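Local coordinates for protein tRNA uridine(34) acetyltransferase (Methanocaldococcus infernus, PDB 6IA8) that catalyses formation of 5-(carboxymethyl)uridine at the wobble position of tRNA from acetyl-CoA and S-adenosyl-L-methionine, at residues A[157-165]-A[174-185]. Sequence-based numbering, arbitrary orientation.
Sequences KRCLDAMNE and AQKINETAKHRC. With SO4 (sulfate ion), chain H; SO4 (sulfate ion), chain F.
Ala174 fits as a knob into the hole formed by Lys157, Leu160, Asp161 and Asn164 of helix 149-164. Its CB lies 3.9 Å from Leu160 CB. Its carbonyl O takes two N-H groups, from Asn178 N within its own helix and from Asn164 ND2 across the contact. Asn164 ND2 lies 3.1 Å from Ala174 O, in the carbonyl plane and on a lone pair. Gln175 lays its CG against Leu160 CD1, while its NE2 hydrogen-bonds Lys207 O. Ile177 CG2 packs on the Asn164 amide, 3.5 Å from Asn164 CG. Asn178 has CG anti to the backbone N (chi1 -172°), which carries its amide between helix 149-164 and the chain entering strand 184-192. Its ND2 gives one bond to Asn164 OD1 (3.0 Å, 160° at the hydrogen) and one to His183 O. Its OD1 accepts from Cys185 N at 2.8 Å. Were Asn178 an alanine, Asn164 OD1, His183 O and Cys185 N would each lose a partner, and the strand start would probably be less firmly placed. Ala181 CB touches Asn164 OD1. The His183 ring brings its edge to Met163 O, with CD2 3.3 Å away. Its NE2 bonds a sulfate, probably from the crystallisation liquor, and more weakly Glu165 OE1; ND1 bonds Thr132 O. Cys185 CB closes the apolar side against Leu160 CD2 and Met163 SD. Both helices belong to the connection from strand 134-140 to its parallel neighbour 184-192 in the radical SAM core. The buried Asn178 amide thus has partners for ND2 and OD1 beside an apolar patch.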
ATOM      1  N   LYS A 157     -17.172  11.257   0.600  1.00 35.77           N
ATOM      2  CA  LYS A 157     -18.087  11.807  -0.395  1.00 38.73           C
ATOM      3  C   LYS A 157     -17.520  13.079  -1.004  1.00 38.10           C
ATOM      4  O   LYS A 157     -17.530  13.262  -2.228  1.00 34.31           O
ATOM      5  CB  LYS A 157     -19.446  12.089   0.247  1.00 42.18           C
ATOM      6  CG  LYS A 157     -20.421  12.767  -0.673  1.00 40.13           C
ATOM      7  CD  LYS A 157     -21.745  13.121   0.081  1.00 43.54           C
ATOM      8  CE  LYS A 157     -22.586  14.054  -0.718  1.00 50.66           C
ATOM      9  NZ  LYS A 157     -21.939  15.374  -0.945  1.00 50.60           N
ATOM     10  N   ARG A 158     -17.025  13.979  -0.154  1.00 31.55           N
ATOM     11  CA  ARG A 158     -16.565  15.276  -0.632  1.00 33.31           C
ATOM     12  C   ARG A 158     -15.266  15.162  -1.418  1.00 34.88           C
ATOM     13  O   ARG A 158     -15.016  15.968  -2.330  1.00 35.91           O
ATOM     14  CB  ARG A 158     -16.396  16.234   0.555  1.00 34.25           C
ATOM     15  CG  ARG A 158     -17.695  16.635   1.234  1.00 36.60           C
ATOM     16  CD  ARG A 158     -18.609  17.397   0.254  1.00 38.95           C
ATOM     17  NE  ARG A 158     -18.066  18.726  -0.050  1.00 40.78           N
ATOM     18  CZ  ARG A 158     -18.380  19.450  -1.115  1.00 53.85           C
ATOM     19  NH1 ARG A 158     -19.211  18.967  -2.017  1.00 44.59           N
ATOM     20  NH2 ARG A 158     -17.841  20.646  -1.277  1.00 42.80           N
ATOM     21  N   CYS A 159     -14.393  14.230  -1.043  1.00 28.62           N
ATOM     22  CA  CYS A 159     -13.221  13.983  -1.877  1.00 28.06           C
ATOM     23  C   CYS A 159     -13.634  13.532  -3.273  1.00 34.37           C
ATOM     24  O   CYS A 159     -13.058  13.969  -4.284  1.00 32.24           O
ATOM     25  CB  CYS A 159     -12.319  12.937  -1.218  1.00 48.11           C
ATOM     26  SG  CYS A 159     -11.570  13.441   0.349  1.00 75.64           S
ATOM     27  N   LEU A 160     -14.602  12.623  -3.345  1.00 30.88           N
ATOM     28  CA  LEU A 160     -15.101  12.175  -4.634  1.00 30.07           C
ATOM     29  C   LEU A 160     -15.813  13.297  -5.375  1.00 33.89           C
ATOM     30  O   LEU A 160     -15.734  13.360  -6.609  1.00 33.25           O
ATOM     31  CB  LEU A 160     -16.033  10.980  -4.457  1.00 30.85           C
ATOM     32  CG  LEU A 160     -15.371   9.723  -3.900  1.00 33.48           C
ATOM     33  CD1 LEU A 160     -16.422   8.678  -3.607  1.00 33.80           C
ATOM     34  CD2 LEU A 160     -14.342   9.210  -4.877  1.00 34.13           C
ATOM     35  N   ASP A 161     -16.539  14.164  -4.647  1.00 31.84           N
ATOM     36  CA  ASP A 161     -17.161  15.324  -5.280  1.00 32.23           C
ATOM     37  C   ASP A 161     -16.112  16.155  -6.005  1.00 33.56           C
ATOM     38  O   ASP A 161     -16.363  16.653  -7.106  1.00 35.27           O
ATOM     39  CB  ASP A 161     -17.904  16.193  -4.247  1.00 33.63           C
ATOM     40  CG  ASP A 161     -19.171  15.539  -3.719  1.00 44.25           C
ATOM     41  OD1 ASP A 161     -19.694  14.591  -4.348  1.00 40.99           O
ATOM     42  OD2 ASP A 161     -19.669  15.988  -2.667  1.00 39.03           O
ATOM     43  N   ALA A 162     -14.955  16.377  -5.365  1.00 32.72           N
ATOM     44  CA  ALA A 162     -13.890  17.158  -5.984  1.00 36.34           C
ATOM     45  C   ALA A 162     -13.356  16.467  -7.220  1.00 39.12           C
ATOM     46  O   ALA A 162     -13.062  17.125  -8.220  1.00 34.79           O
ATOM     47  CB  ALA A 162     -12.748  17.387  -5.005  1.00 34.00           C
ATOM     48  N   MET A 163     -13.235  15.140  -7.179  1.00 32.17           N
ATOM     49  CA  MET A 163     -12.787  14.417  -8.361  1.00 34.93           C
ATOM     50  C   MET A 163     -13.843  14.463  -9.443  1.00 32.94           C
ATOM     51  O   MET A 163     -13.509  14.580 -10.627  1.00 36.34           O
ATOM     52  CB  MET A 163     -12.461  12.960  -8.023  1.00 32.13           C
ATOM     53  CG  MET A 163     -11.368  12.794  -6.976  1.00 35.68           C
ATOM     54  SD  MET A 163     -11.113  11.025  -6.674  1.00 36.40           S
ATOM     55  CE  MET A 163     -10.719  11.060  -4.926  1.00 35.47           C
ATOM     56  N   ASN A 164     -15.122  14.310  -9.056  1.00 29.87           N
ATOM     57  CA  ASN A 164     -16.220  14.303 -10.022  1.00 37.41           C
ATOM     58  C   ASN A 164     -16.488  15.690 -10.593  1.00 50.22           C
ATOM     59  O   ASN A 164     -17.083  15.809 -11.670  1.00 35.60           O
ATOM     60  CB  ASN A 164     -17.518  13.783  -9.386  1.00 33.18           C
ATOM     61  CG  ASN A 164     -17.404  12.350  -8.881  1.00 45.07           C
ATOM     62  OD1 ASN A 164     -16.553  11.590  -9.326  1.00 38.14           O
ATOM     63  ND2 ASN A 164     -18.270  11.979  -7.951  1.00 35.68           N
ATOM     64  N   GLU A 165     -16.089  16.732  -9.877  1.00 39.65           N
ATOM     65  CA  GLU A 165     -16.385  18.112 -10.257  1.00 39.73           C
ATOM     66  C   GLU A 165     -17.888  18.373 -10.295  1.00 41.84           C
ATOM     67  O   GLU A 165     -18.400  19.080 -11.171  1.00 40.91           O
ATOM     68  CB  GLU A 165     -15.736  18.475 -11.590  1.00 46.81           C
ATOM     69  CG  GLU A 165     -14.209  18.504 -11.547  1.00 57.90           C
ATOM     70  CD  GLU A 165     -13.593  18.597 -12.933  1.00 75.13           C
ATOM     71  OE1 GLU A 165     -12.524  17.999 -13.153  1.00106.25           O
ATOM     72  OE2 GLU A 165     -14.193  19.254 -13.806  1.00121.28           O
ATOM     73  N   ALA A 174     -21.951   9.723  -5.162  1.00 38.58           N
ATOM     74  CA  ALA A 174     -20.619  10.182  -5.553  1.00 39.96           C
ATOM     75  C   ALA A 174     -19.764   9.020  -6.056  1.00 37.61           C
ATOM     76  O   ALA A 174     -18.969   9.165  -6.999  1.00 32.29           O
ATOM     77  CB  ALA A 174     -19.946  10.864  -4.362  1.00 37.92           C
ATOM     78  N   GLN A 175     -19.888   7.860  -5.416  1.00 37.09           N
ATOM     79  CA  GLN A 175     -19.136   6.695  -5.874  1.00 35.17           C
ATOM     80  C   GLN A 175     -19.584   6.287  -7.274  1.00 37.87           C
ATOM     81  O   GLN A 175     -18.757   6.035  -8.160  1.00 38.28           O
ATOM     82  CB  GLN A 175     -19.309   5.540  -4.881  1.00 36.41           C
ATOM     83  CG  GLN A 175     -18.613   5.779  -3.567  1.00 35.91           C
ATOM     84  CD  GLN A 175     -18.992   4.774  -2.494  1.00 43.96           C
ATOM     85  OE1 GLN A 175     -20.103   4.270  -2.509  1.00 39.14           O
ATOM     86  NE2 GLN A 175     -18.084   4.509  -1.537  1.00 42.74           N
ATOM     87  N   LYS A 176     -20.898   6.263  -7.505  1.00 35.81           N
ATOM     88  CA  LYS A 176     -21.416   5.847  -8.802  1.00 42.67           C
ATOM     89  C   LYS A 176     -20.971   6.815  -9.878  1.00 39.89           C
ATOM     90  O   LYS A 176     -20.527   6.405 -10.957  1.00 39.67           O
ATOM     91  CB  LYS A 176     -22.939   5.760  -8.751  1.00 45.73           C
ATOM     92  CG  LYS A 176     -23.594   5.286 -10.026  1.00 48.62           C
ATOM     93  N   ILE A 177     -21.075   8.116  -9.595  1.00 40.76           N
ATOM     94  CA  ILE A 177     -20.626   9.118 -10.553  1.00 39.87           C
ATOM     95  C   ILE A 177     -19.146   8.930 -10.865  1.00 44.23           C
ATOM     96  O   ILE A 177     -18.721   9.042 -12.022  1.00 38.09           O
ATOM     97  CB  ILE A 177     -20.902  10.531 -10.013  1.00 38.24           C
ATOM     98  CG1 ILE A 177     -22.411  10.778  -9.925  1.00 49.59           C
ATOM     99  CG2 ILE A 177     -20.181  11.565 -10.885  1.00 35.26           C
ATOM    100  CD1 ILE A 177     -22.780  12.037  -9.143  1.00 41.66           C
ATOM    101  N   ASN A 178     -18.334   8.658  -9.836  1.00 35.41           N
ATOM    102  CA  ASN A 178     -16.889   8.584 -10.026  1.00 33.49           C
ATOM    103  C   ASN A 178     -16.481   7.415 -10.922  1.00 38.92           C
ATOM    104  O   ASN A 178     -15.403   7.453 -11.519  1.00 35.98           O
ATOM    105  CB  ASN A 178     -16.184   8.474  -8.670  1.00 32.28           C
ATOM    106  CG  ASN A 178     -14.696   8.591  -8.788  1.00 41.08           C
ATOM    107  OD1 ASN A 178     -13.982   7.625  -8.686  1.00 33.42           O
ATOM    108  ND2 ASN A 178     -14.224   9.787  -9.018  1.00 34.77           N
ATOM    109  N   GLU A 179     -17.330   6.394 -11.064  1.00 34.76           N
ATOM    110  CA  GLU A 179     -16.963   5.232 -11.869  1.00 48.11           C
ATOM    111  C   GLU A 179     -16.637   5.615 -13.300  1.00 47.15           C
ATOM    112  O   GLU A 179     -15.885   4.889 -13.962  1.00 50.26           O
ATOM    113  CB  GLU A 179     -18.084   4.181 -11.865  1.00 44.79           C
ATOM    114  CG  GLU A 179     -18.338   3.575 -10.506  1.00 38.55           C
ATOM    115  CD  GLU A 179     -19.380   2.506 -10.505  1.00 46.93           C
ATOM    116  OE1 GLU A 179     -19.759   2.110 -11.601  1.00 49.79           O
ATOM    117  OE2 GLU A 179     -19.803   2.062  -9.415  1.00 52.08           O
ATOM    118  N   THR A 180     -17.199   6.740 -13.797  1.00 46.79           N
ATOM    119  CA  THR A 180     -16.961   7.198 -15.163  1.00 58.26           C
ATOM    120  C   THR A 180     -16.507   8.656 -15.224  1.00 54.08           C
ATOM    121  O   THR A 180     -16.626   9.302 -16.280  1.00 45.32           O
ATOM    122  CB  THR A 180     -18.219   7.017 -16.015  1.00 61.07           C
ATOM    123  OG1 THR A 180     -19.296   7.742 -15.426  1.00 46.05           O
ATOM    124  CG2 THR A 180     -18.635   5.562 -16.107  1.00 49.55           C
ATOM    125  N   ALA A 181     -15.970   9.185 -14.128  1.00 38.87           N
ATOM    126  CA  ALA A 181     -15.577  10.582 -14.077  1.00 42.88           C
ATOM    127  C   ALA A 181     -14.251  10.820 -14.810  1.00 42.27           C
ATOM    128  O   ALA A 181     -13.552   9.890 -15.226  1.00 43.14           O
ATOM    129  CB  ALA A 181     -15.460  11.047 -12.623  1.00 45.49           C
ATOM    130  N   LYS A 182     -13.895  12.104 -14.945  1.00 40.55           N
ATOM    131  CA  LYS A 182     -12.609  12.456 -15.539  1.00 50.60           C
ATOM    132  C   LYS A 182     -11.451  12.144 -14.596  1.00 52.18           C
ATOM    133  O   LYS A 182     -10.350  11.830 -15.051  1.00 50.93           O
ATOM    134  CB  LYS A 182     -12.592  13.932 -15.926  1.00 54.03           C
ATOM    135  CG  LYS A 182     -13.449  14.270 -17.141  1.00 71.59           C
ATOM    136  CD  LYS A 182     -13.275  15.739 -17.566  1.00 59.85           C
ATOM    137  N   HIS A 183     -11.674  12.208 -13.289  1.00 35.44           N
ATOM    138  CA  HIS A 183     -10.655  11.900 -12.283  1.00 36.94           C
ATOM    139  C   HIS A 183     -11.173  10.704 -11.495  1.00 35.31           C
ATOM    140  O   HIS A 183     -11.994  10.850 -10.588  1.00 39.83           O
ATOM    141  CB  HIS A 183     -10.395  13.097 -11.377  1.00 38.27           C
ATOM    142  CG  HIS A 183     -10.087  14.359 -12.121  1.00 40.45           C
ATOM    143  ND1 HIS A 183      -8.853  14.607 -12.685  1.00 48.01           N
ATOM    144  CD2 HIS A 183     -10.848  15.449 -12.379  1.00 45.59           C
ATOM    145  CE1 HIS A 183      -8.866  15.801 -13.253  1.00 48.82           C
ATOM    146  NE2 HIS A 183     -10.062  16.333 -13.076  1.00 45.07           N
ATOM    147  N   ARG A 184     -10.752   9.509 -11.872  1.00 33.98           N
ATOM    148  CA  ARG A 184     -11.281   8.295 -11.262  1.00 32.51           C
ATOM    149  C   ARG A 184     -10.479   7.900 -10.034  1.00 33.16           C
ATOM    150  O   ARG A 184      -9.241   7.899 -10.070  1.00 32.20           O
ATOM    151  CB  ARG A 184     -11.266   7.147 -12.261  1.00 37.61           C
ATOM    152  CG  ARG A 184     -12.099   7.415 -13.489  1.00 46.94           C
ATOM    153  CD  ARG A 184     -12.518   6.113 -14.119  1.00 53.83           C
ATOM    154  NE  ARG A 184     -13.129   6.278 -15.426  1.00 89.29           N
ATOM    155  CZ  ARG A 184     -13.627   5.276 -16.145  1.00 86.93           C
ATOM    156  NH1 ARG A 184     -13.609   4.036 -15.667  1.00 82.68           N
ATOM    157  NH2 ARG A 184     -14.152   5.517 -17.336  1.00 66.09           N
ATOM    158  N   CYS A 185     -11.192   7.568  -8.951  1.00 34.19           N
ATOM    159  CA  CYS A 185     -10.563   7.046  -7.741  1.00 33.42           C
ATOM    160  C   CYS A 185     -10.281   5.561  -7.952  1.00 36.33           C
ATOM    161  O   CYS A 185     -11.172   4.717  -7.796  1.00 37.91           O
ATOM    162  CB  CYS A 185     -11.450   7.275  -6.526  1.00 36.86           C
ATOM    163  SG  CYS A 185     -10.632   6.645  -4.980  1.00 36.43           S
TER
HETATM  164  S   SO4 H 607     -10.382  19.380 -15.195  1.00112.02           S
HETATM  165  O1  SO4 H 607     -11.387  18.370 -15.532  1.00112.63           O
HETATM  166  O2  SO4 H 607      -9.381  19.434 -16.257  1.00112.91           O
HETATM  167  O3  SO4 H 607     -11.025  20.684 -15.062  1.00114.69           O
HETATM  168  O4  SO4 H 607      -9.725  19.041 -13.932  1.00107.28           O
HETATM  169  S   SO4 F 605     -22.369  18.691   1.378  1.00 88.74           S
HETATM  170  O1  SO4 F 605     -22.759  17.285   1.487  1.00 69.52           O
HETATM  171  O2  SO4 F 605     -21.662  18.899   0.117  1.00 92.25           O
HETATM  172  O3  SO4 F 605     -23.564  19.527   1.414  1.00127.39           O
HETATM  173  O4  SO4 F 605     -21.486  19.074   2.486  1.00 69.54           O